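Local coordinates for phosphoribosylamine--glycine ligase (Thermotoga maritima, PDB 1VKZ), which catalyses the ATP-dependent joining of glycine to 5-phospho-beta-D-ribosylamine, giving glycinamide ribonucleotide in the de novo synthesis of purines, at residues I73-S78 with S91-P96; T300-G305 with E323-A328; G373-C378 with V399-K404. One frame throughout, in Å; residues are numbered along the deposited sequence.

Contact 1: I73-S78 with S91-P96; sequences IVIPGS and SNVFGP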
loop_
_atom_site.group_PDB
_atom_site.type_symbol
_atom_site.label_atom_id
_atom_site.label_comp_id
_atom_site.label_asym_id
_atom_site.label_seq_id
_atom_site.Cartn_x
_atom_site.Cartn_y
_atom_site.Cartn_z
ATOM N N ILE A 73 -8.158 -16.411 -3.453
ATOM C CA ILE A 73 -8.675 -15.144 -2.873
ATOM C C ILE A 73 -7.529 -14.186 -2.600
ATOM O O ILE A 73 -6.620 -14.516 -1.816
ATOM C CB ILE A 73 -9.410 -15.351 -1.509
ATOM C CG1 ILE A 73 -10.358 -16.526 -1.556
ATOM C CG2 ILE A 73 -10.155 -14.066 -1.067
ATOM C CD1 ILE A 73 -11.444 -16.382 -2.513
ATOM N N VAL A 74 -7.588 -12.993 -3.209
ATOM C CA VAL A 74 -6.547 -11.981 -3.015
ATOM C C VAL A 74 -7.066 -10.874 -2.107
ATOM O O VAL A 74 -7.926 -10.097 -2.478
ATOM C CB VAL A 74 -6.004 -11.386 -4.322
ATOM C CG1 VAL A 74 -5.087 -10.244 -4.014
ATOM C CG2 VAL A 74 -5.271 -12.439 -5.170
ATOM N N ILE A 75 -6.537 -10.822 -0.898
ATOM C CA ILE A 75 -6.881 -9.728 -0.017
ATOM C C ILE A 75 -5.860 -8.569 -0.128
ATOM O O ILE A 75 -4.652 -8.816 -0.175
ATOM C CB ILE A 75 -6.961 -10.241 1.360
ATOM C CG1 ILE A 75 -6.718 -9.108 2.341
ATOM C CG2 ILE A 75 -5.969 -11.385 1.604
ATOM C CD1 ILE A 75 -7.754 -8.026 2.250
ATOM N N PRO A 76 -6.319 -7.329 -0.294
ATOM C CA PRO A 76 -5.567 -6.116 0.130
ATOM C C PRO A 76 -6.240 -5.192 1.170
ATOM O O PRO A 76 -7.151 -4.424 0.814
ATOM C CB PRO A 76 -5.429 -5.361 -1.185
ATOM C CG PRO A 76 -6.544 -6.089 -2.102
ATOM C CD PRO A 76 -7.427 -6.953 -1.160
ATOM N N GLY A 77 -5.785 -5.244 2.428
ATOM C CA GLY A 77 -6.319 -4.369 3.453
ATOM C C GLY A 77 -5.981 -4.771 4.871
ATOM O O GLY A 77 -4.863 -5.222 5.146
ATOM N N SER A 78 -6.954 -4.543 5.766
ATOM C CA SER A 78 -6.960 -5.025 7.138
ATOM C C SER A 78 -7.953 -6.181 7.314
ATOM O O SER A 78 -8.136 -6.710 8.433
ATOM C CB SER A 78 -7.394 -3.881 8.076
ATOM O OG SER A 78 -8.785 -3.584 7.938
ATOM N N SER A 91 -7.190 -21.547 3.798
ATOM C CA SER A 91 -6.042 -21.762 2.879
ATOM C C SER A 91 -6.202 -21.134 1.462
ATOM O O SER A 91 -5.261 -21.042 0.685
ATOM C CB SER A 91 -5.768 -23.254 2.768
ATOM O OG SER A 91 -6.973 -24.003 2.718
ATOM N N ASN A 92 -7.426 -20.735 1.157
ATOM C CA ASN A 92 -7.814 -19.991 -0.037
ATOM C C ASN A 92 -7.191 -18.632 -0.270
ATOM O O ASN A 92 -7.100 -18.098 -1.401
ATOM C CB ASN A 92 -9.306 -19.679 0.128
ATOM C CG ASN A 92 -10.105 -20.450 -0.753
ATOM O OD1 ASN A 92 -9.786 -21.588 -0.997
ATOM N ND2 ASN A 92 -11.149 -19.852 -1.298
ATOM N N VAL A 93 -6.906 -18.005 0.846
ATOM C CA VAL A 93 -6.592 -16.599 0.856
ATOM C C VAL A 93 -5.094 -16.390 0.706
ATOM O O VAL A 93 -4.299 -16.959 1.438
ATOM C CB VAL A 93 -7.166 -15.948 2.131
ATOM C CG1 VAL A 93 -6.821 -14.493 2.184
ATOM C CG2 VAL A 93 -8.708 -16.182 2.183
ATOM N N PHE A 94 -4.713 -15.612 -0.288
ATOM C CA PHE A 94 -3.320 -15.446 -0.591
ATOM C C PHE A 94 -2.797 -14.240 0.206
ATOM O O PHE A 94 -2.595 -13.168 -0.309
ATOM C CB PHE A 94 -3.083 -15.316 -2.109
ATOM C CG PHE A 94 -1.610 -15.248 -2.484
ATOM C CD1 PHE A 94 -0.724 -16.216 -2.021
ATOM C CD2 PHE A 94 -1.109 -14.192 -3.222
ATOM C CE1 PHE A 94 0.621 -16.141 -2.332
ATOM C CE2 PHE A 94 0.225 -14.125 -3.559
ATOM C CZ PHE A 94 1.093 -15.098 -3.109
ATOM N N GLY A 95 -2.612 -14.458 1.491
ATOM C CA GLY A 95 -2.144 -13.463 2.356
ATOM C C GLY A 95 -1.926 -14.096 3.677
ATOM O O GLY A 95 -2.465 -15.131 3.933
ATOM N N PRO A 96 -1.114 -13.479 4.528
ATOM C CA PRO A 96 -0.643 -14.150 5.721
ATOM C C PRO A 96 -1.708 -14.278 6.804
ATOM O O PRO A 96 -2.636 -13.462 6.847
ATOM C CB PRO A 96 0.492 -13.239 6.171
ATOM C CG PRO A 96 0.112 -11.938 5.714
ATOM C CD PRO A 96 -0.571 -12.111 4.422
#
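Ile-73 and the backbone from Asn-92 to Phe-94 are joined by two hydrogen bonds that use both polar backbone atoms of the isoleucine. Ile-73 N donates to Asn-92 O at 2.9 Å, the donor tilted 29° from the carbonyl plane. The return bond, from Phe-94 N to Ile-73 O, is shorter at 2.7 Å and nearly straight, with 173° at the hydrogen. Val-93 sits between the two bonds, and its CA-H adds a contact to the same oxygen, Val-93 CA lying 3.4 Å from Ile-73 O. The result is a single beta bridge between Ile-73 and Val-93. Beyond it the chain bends through an inverse gamma turn centred on Phe-94, with a weak bond from Gly-95 N to Val-93 O.

Side chains pack beside the bridge. The Asn-92 amide lies against the isoleucine, ND2 3.4 Å from Ile-73 CG1, and ND2 also donates to Pro-69 O. Val-93 straddles two residues: CG2 reaches Ile-73 CB at 3.8 Å, while CG1, anti to the backbone N (chi1 178°), presses on Ile-75 CG2 at a tight 3.3 Å.

Strand 73-74 is an outermost strand of the parallel sheet in the N domain, which belongs to the Rossmann-like clan; Val-74 bonds through its backbone to His-19 and Leu-21 of strand 17-22. Residues 91-96 border its other edge on the way to helix 98-105. Phe-94 packs on Val-310 and Tyr-314 of helix 303-315 and meets Phe-269 edge-to-face.

Contact 2: T300-G305 with E323-A328; sequences TLNPEG and EPRGFA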
loop_
_atom_site.group_PDB
_atom_site.type_symbol
_atom_site.label_atom_id
_atom_site.label_comp_id
_atom_site.label_asym_id
_atom_site.label_seq_id
_atom_site.Cartn_x
_atom_site.Cartn_y
_atom_site.Cartn_z
ATOM N N THR A 300 0.537 -2.367 -14.391
ATOM C CA THR A 300 0.539 -1.839 -15.740
ATOM C C THR A 300 1.875 -2.092 -16.365
ATOM O O THR A 300 1.962 -2.112 -17.558
ATOM C CB THR A 300 0.236 -0.331 -15.770
ATOM O OG1 THR A 300 -1.016 -0.078 -15.151
ATOM C CG2 THR A 300 0.014 0.154 -17.188
ATOM N N LEU A 301 2.922 -2.295 -15.565
ATOM C CA LEU A 301 4.258 -2.558 -16.128
ATOM C C LEU A 301 4.447 -3.972 -16.663
ATOM O O LEU A 301 5.298 -4.182 -17.508
ATOM C CB LEU A 301 5.360 -2.249 -15.112
ATOM C CG LEU A 301 5.604 -0.766 -14.843
ATOM C CD1 LEU A 301 6.527 -0.591 -13.642
ATOM C CD2 LEU A 301 6.170 -0.059 -16.069
ATOM N N ASN A 302 3.678 -4.936 -16.155
ATOM C CA ASN A 302 3.682 -6.327 -16.680
ATOM C C ASN A 302 2.543 -7.180 -16.140
ATOM O O ASN A 302 2.766 -7.975 -15.245
ATOM C CB ASN A 302 4.990 -7.053 -16.336
ATOM C CG ASN A 302 5.112 -8.379 -17.053
ATOM O OD1 ASN A 302 4.209 -8.762 -17.781
ATOM N ND2 ASN A 302 6.219 -9.083 -16.851
ATOM N N PRO A 303 1.342 -7.040 -16.683
ATOM C CA PRO A 303 0.167 -7.723 -16.156
ATOM C C PRO A 303 0.303 -9.244 -16.113
ATOM O O PRO A 303 -0.105 -9.888 -15.143
ATOM C CB PRO A 303 -0.924 -7.349 -17.162
ATOM C CG PRO A 303 -0.478 -6.108 -17.736
ATOM C CD PRO A 303 0.998 -6.219 -17.847
ATOM N N GLU A 304 0.880 -9.781 -17.182
ATOM C CA GLU A 304 1.231 -11.178 -17.311
ATOM C C GLU A 304 2.094 -11.699 -16.173
ATOM O O GLU A 304 1.787 -12.726 -15.562
ATOM C CB GLU A 304 2.036 -11.369 -18.597
ATOM C CG GLU A 304 1.253 -11.376 -19.902
ATOM C CD GLU A 304 2.109 -11.810 -21.102
ATOM O OE1 GLU A 304 3.294 -11.405 -21.189
ATOM O OE2 GLU A 304 1.601 -12.561 -21.960
ATOM N N GLY A 305 3.193 -10.999 -15.923
ATOM C CA GLY A 305 4.217 -11.442 -14.996
ATOM C C GLY A 305 3.752 -11.328 -13.565
ATOM O O GLY A 305 4.042 -12.189 -12.745
ATOM N N GLU A 323 9.562 -8.629 -14.638
ATOM C CA GLU A 323 10.299 -7.625 -15.374
ATOM C C GLU A 323 9.327 -6.563 -15.884
ATOM O O GLU A 323 8.331 -6.883 -16.525
ATOM C CB GLU A 323 11.036 -8.252 -16.566
ATOM C CG GLU A 323 11.771 -9.573 -16.288
ATOM C CD GLU A 323 13.151 -9.399 -15.661
ATOM O OE1 GLU A 323 13.284 -8.583 -14.709
ATOM O OE2 GLU A 323 14.102 -10.097 -16.118
ATOM N N PRO A 324 9.624 -5.295 -15.639
ATOM C CA PRO A 324 8.801 -4.226 -16.165
ATOM C C PRO A 324 9.022 -3.968 -17.651
ATOM O O PRO A 324 10.173 -3.957 -18.130
ATOM C CB PRO A 324 9.273 -3.018 -15.371
ATOM C CG PRO A 324 10.700 -3.323 -15.016
ATOM C CD PRO A 324 10.764 -4.790 -14.849
ATOM N N ARG A 325 7.930 -3.751 -18.380
ATOM C CA ARG A 325 8.017 -3.350 -19.772
ATOM C C ARG A 325 7.632 -1.880 -19.886
ATOM O O ARG A 325 6.521 -1.491 -19.617
ATOM C CB ARG A 325 7.129 -4.231 -20.650
ATOM C CG ARG A 325 7.724 -5.611 -20.966
ATOM C CD ARG A 325 7.368 -6.705 -19.955
ATOM N NE ARG A 325 5.920 -6.919 -19.821
ATOM C CZ ARG A 325 5.149 -7.565 -20.705
ATOM N NH1 ARG A 325 5.656 -8.070 -21.836
ATOM N NH2 ARG A 325 3.847 -7.694 -20.457
ATOM N N GLY A 326 8.586 -1.058 -20.266
ATOM C CA GLY A 326 8.333 0.350 -20.464
ATOM C C GLY A 326 8.192 1.044 -19.140
ATOM O O GLY A 326 8.735 0.583 -18.164
ATOM N N PHE A 327 7.470 2.160 -19.140
ATOM C CA PHE A 327 7.225 2.959 -17.959
ATOM C C PHE A 327 5.728 3.168 -17.776
ATOM O O PHE A 327 4.979 3.289 -18.735
ATOM C CB PHE A 327 7.909 4.310 -18.093
ATOM C CG PHE A 327 9.416 4.249 -18.097
ATOM C CD1 PHE A 327 10.119 4.066 -19.278
ATOM C CD2 PHE A 327 10.129 4.427 -16.928
ATOM C CE1 PHE A 327 11.513 4.036 -19.281
ATOM C CE2 PHE A 327 11.525 4.375 -16.922
ATOM C CZ PHE A 327 12.212 4.187 -18.094
ATOM N N ALA A 328 5.298 3.205 -16.526
ATOM C CA ALA A 328 3.910 3.509 -16.190
ATOM C C ALA A 328 3.843 4.748 -15.257
ATOM O O ALA A 328 4.713 4.941 -14.394
ATOM C CB ALA A 328 3.252 2.292 -15.553
#
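Leu-301, Arg-325 and Asn-302 carry most of the buried surface where the junction between helices 294-301 and 303-315 meets the approach to strand 327-334. Leu-301 takes part with both backbone and side chain. Its carbonyl O accepts from Arg-325 N at 2.8 Å, a bond of 169° at the hydrogen. Its side chain touches residues before and after that arginine: CB meets Pro-324 CB at 4.0 Å, and CD2 reaches Ala-328 CB at 3.8 Å while also lying close to the backbone of Gly-326 and Ala-328.

Asn-302 is the N-cap of helix 303-315. Having CG anti to the backbone N (chi1 -170°) places its amide beside Glu-323 O and the Arg-325 side chain. OD1 takes the capping bond from Gly-305 N at 3.1 Å, the donor standing above the amide plane, and ND2 makes a weak bond to Glu-323 O, also 3.1 Å long. The Arg-325 chain, bent at chi2 and chi3, folds back so that its guanidinium comes beside this cap, the two planes 47° apart and NH2 2.9 Å from Asn-302 OD1. Glu-304 OE1 lies 3.8 Å from Arg-325 NH2, a long salt bridge in which the oxygen is well out of the guanidinium plane.

Pro-303, next to the cap, packs on Trp-32 and Ala-33 of helix 25-36, and Ala-328 pairs through its backbone with Gly-236. The chemistry thus divides: apolar contacts of Leu-301 are buried beside the strand, whereas the exposed arginine brings positive charge to the cap and to Glu-304; its attraction to the glutamate is probably electrostatic and not directional.

Contact 3: G373-C378 with V399-K404; sequences GRVLHC and VHFEGK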
loop_
_atom_site.group_PDB
_atom_site.type_symbol
_atom_site.label_atom_id
_atom_site.label_comp_id
_atom_site.label_asym_id
_atom_site.label_seq_id
_atom_site.Cartn_x
_atom_site.Cartn_y
_atom_site.Cartn_z
ATOM N N GLY A 373 -12.358 9.235 -1.410
ATOM C CA GLY A 373 -11.330 10.277 -1.476
ATOM C C GLY A 373 -10.606 10.316 -2.797
ATOM O O GLY A 373 -10.500 11.358 -3.427
ATOM N N ARG A 374 -10.076 9.167 -3.178
ATOM C CA ARG A 374 -9.430 8.972 -4.453
ATOM C C ARG A 374 -10.446 8.331 -5.382
ATOM O O ARG A 374 -11.007 7.248 -5.094
ATOM C CB ARG A 374 -8.181 8.110 -4.285
ATOM C CG ARG A 374 -7.231 8.752 -3.279
ATOM C CD ARG A 374 -5.824 8.168 -3.210
ATOM N NE ARG A 374 -5.786 6.857 -2.558
ATOM C CZ ARG A 374 -4.710 6.086 -2.503
ATOM N NH1 ARG A 374 -3.579 6.479 -3.053
ATOM N NH2 ARG A 374 -4.775 4.923 -1.907
ATOM N N VAL A 375 -10.667 9.008 -6.510
ATOM C CA VAL A 375 -11.753 8.677 -7.420
ATOM C C VAL A 375 -11.207 7.769 -8.503
ATOM O O VAL A 375 -11.613 6.593 -8.633
ATOM C CB VAL A 375 -12.399 9.977 -7.991
ATOM C CG1 VAL A 375 -13.689 9.699 -8.791
ATOM C CG2 VAL A 375 -12.709 10.904 -6.861
ATOM N N LEU A 376 -10.264 8.305 -9.256
ATOM C CA LEU A 376 -9.718 7.606 -10.414
ATOM C C LEU A 376 -8.200 7.604 -10.434
ATOM O O LEU A 376 -7.549 8.552 -10.001
ATOM C CB LEU A 376 -10.189 8.262 -11.728
ATOM C CG LEU A 376 -11.699 8.331 -11.893
ATOM C CD1 LEU A 376 -12.116 9.468 -12.794
ATOM C CD2 LEU A 376 -12.240 7.019 -12.426
ATOM N N HIS A 377 -7.670 6.557 -11.054
ATOM C CA HIS A 377 -6.291 6.471 -11.409
ATOM C C HIS A 377 -6.210 6.549 -12.921
ATOM O O HIS A 377 -6.689 5.669 -13.608
ATOM C CB HIS A 377 -5.754 5.182 -10.845
ATOM C CG HIS A 377 -5.948 5.089 -9.371
ATOM N ND1 HIS A 377 -4.907 5.207 -8.478
ATOM C CD2 HIS A 377 -7.074 4.972 -8.629
ATOM C CE1 HIS A 377 -5.380 5.127 -7.248
ATOM N NE2 HIS A 377 -6.692 4.977 -7.311
ATOM N N CYS A 378 -5.611 7.633 -13.431
ATOM C CA CYS A 378 -5.326 7.773 -14.859
ATOM C C CYS A 378 -3.923 7.270 -15.232
ATOM O O CYS A 378 -2.914 7.763 -14.731
ATOM C CB CYS A 378 -5.500 9.208 -15.273
ATOM S SG CYS A 378 -7.226 9.720 -15.198
ATOM N N VAL A 399 -10.850 13.693 -18.327
ATOM C CA VAL A 399 -11.699 13.115 -17.299
ATOM C C VAL A 399 -12.156 14.274 -16.436
ATOM O O VAL A 399 -11.315 15.065 -16.000
ATOM C CB VAL A 399 -10.931 12.057 -16.463
ATOM C CG1 VAL A 399 -11.784 11.580 -15.309
ATOM C CG2 VAL A 399 -10.546 10.872 -17.308
ATOM N N HIS A 400 -13.464 14.388 -16.190
ATOM C CA HIS A 400 -13.983 15.506 -15.394
ATOM C C HIS A 400 -14.981 15.109 -14.325
ATOM O O HIS A 400 -15.831 14.236 -14.514
ATOM C CB HIS A 400 -14.606 16.539 -16.308
ATOM C CG HIS A 400 -15.515 17.539 -15.626
ATOM N ND1 HIS A 400 -15.044 18.549 -14.806
ATOM C CD2 HIS A 400 -16.856 17.737 -15.727
ATOM C CE1 HIS A 400 -16.058 19.295 -14.399
ATOM N NE2 HIS A 400 -17.166 18.824 -14.945
ATOM N N PHE A 401 -14.842 15.759 -13.182
ATOM C CA PHE A 401 -15.912 15.843 -12.215
ATOM C C PHE A 401 -15.597 17.061 -11.398
ATOM O O PHE A 401 -14.473 17.515 -11.410
ATOM C CB PHE A 401 -16.049 14.595 -11.360
ATOM C CG PHE A 401 -14.792 14.193 -10.654
ATOM C CD1 PHE A 401 -13.847 13.393 -11.290
ATOM C CD2 PHE A 401 -14.546 14.614 -9.348
ATOM C CE1 PHE A 401 -12.719 13.009 -10.638
ATOM C CE2 PHE A 401 -13.392 14.229 -8.694
ATOM C CZ PHE A 401 -12.487 13.433 -9.338
ATOM N N GLU A 402 -16.590 17.606 -10.712
ATOM C CA GLU A 402 -16.417 18.898 -10.053
ATOM C C GLU A 402 -15.511 18.788 -8.842
ATOM O O GLU A 402 -15.561 17.804 -8.100
ATOM C CB GLU A 402 -17.760 19.492 -9.659
ATOM C CG GLU A 402 -17.692 20.945 -9.232
ATOM C CD GLU A 402 -19.052 21.606 -9.256
ATOM O OE1 GLU A 402 -20.012 21.008 -9.804
ATOM O OE2 GLU A 402 -19.157 22.729 -8.729
ATOM N N GLY A 403 -14.685 19.815 -8.664
ATOM C CA GLY A 403 -13.653 19.808 -7.644
ATOM C C GLY A 403 -12.554 18.811 -7.892
ATOM O O GLY A 403 -11.893 18.384 -6.953
ATOM N N LYS A 404 -12.355 18.455 -9.164
ATOM C CA LYS A 404 -11.395 17.423 -9.569
ATOM C C LYS A 404 -9.987 17.841 -9.169
ATOM O O LYS A 404 -9.490 18.858 -9.642
ATOM C CB LYS A 404 -11.496 17.187 -11.082
ATOM C CG LYS A 404 -10.223 16.684 -11.770
ATOM C CD LYS A 404 -10.491 16.396 -13.258
ATOM C CE LYS A 404 -9.242 16.654 -14.128
ATOM N NZ LYS A 404 -9.561 16.979 -15.541
#
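A classic beta bulge in strand 374-382 of the C domain, where Val-375 and Leu-376 both face Leu-333 of strand 327-334, underlies this contact with the loop that follows helix 385-398. Both bulge residues point their side chains toward that loop, whose residues 399-401 run roughly antiparallel to 375-378.

The Val-375 and Phe-401 side chains approach from opposite directions. Val-375 CG2 comes within 3.5 Å of Phe-401 CZ, at the far end of the ring, and Val-375 CG1 lies 4.3 Å from the ring centroid, an off-centre CH-pi contact 28° from the normal. Phe-401 CG stands between its own backbone N and carbonyl carbon (chi1 55°), a position that sends the ring across to the strand. Lys-404 CB sits over the centre of one ring face, 4.1 Å above the plane, brought there by the type II turn from Phe-401 to Lys-404.

Leu-376 crosses Val-399 obliquely, and CD1 touches Val-399 CG1 at a tight 3.3 Å; the same methyl reaches Phe-401 CE1 at 4.2 Å. The other branch of the valine, CG2, is 4.1 Å from Cys-378 SG. Within the loop Lys-404 NZ donates to Val-399 O at 2.6 Å and also bonds to Ala-396 O, tying the last residue of the turn back to the C-terminal part of helix 385-398 and the residue just after it.

Thr-370 of strand 367-370 touches both Val-375 and Phe-401. Strand and loop are therefore held to each other by buried apolar surface, while the lysine's polar bonds stay on the loop's side, to the loop and the helix before it.

How the contacts relate
Contacts 1 and 3 are buried, whereas contact 2 is partly exposed. In contact 1 backbone bonds do the joining, at the edge of the N-domain parallel sheet; contact 3 relies on apolar side chains over one surface of an antiparallel sheet; contact 2 mixes both with charge. Contacts 2 and 3 reach that same sheet, through its neighbouring strands 327-334 and 374-382, though their nearest atoms are about 7 Å apart. Helix 303-315 links the other pair: contact 2 contains its start, and later residues of it pack against contact 1. None of the three touches another, and they follow in series along the chain.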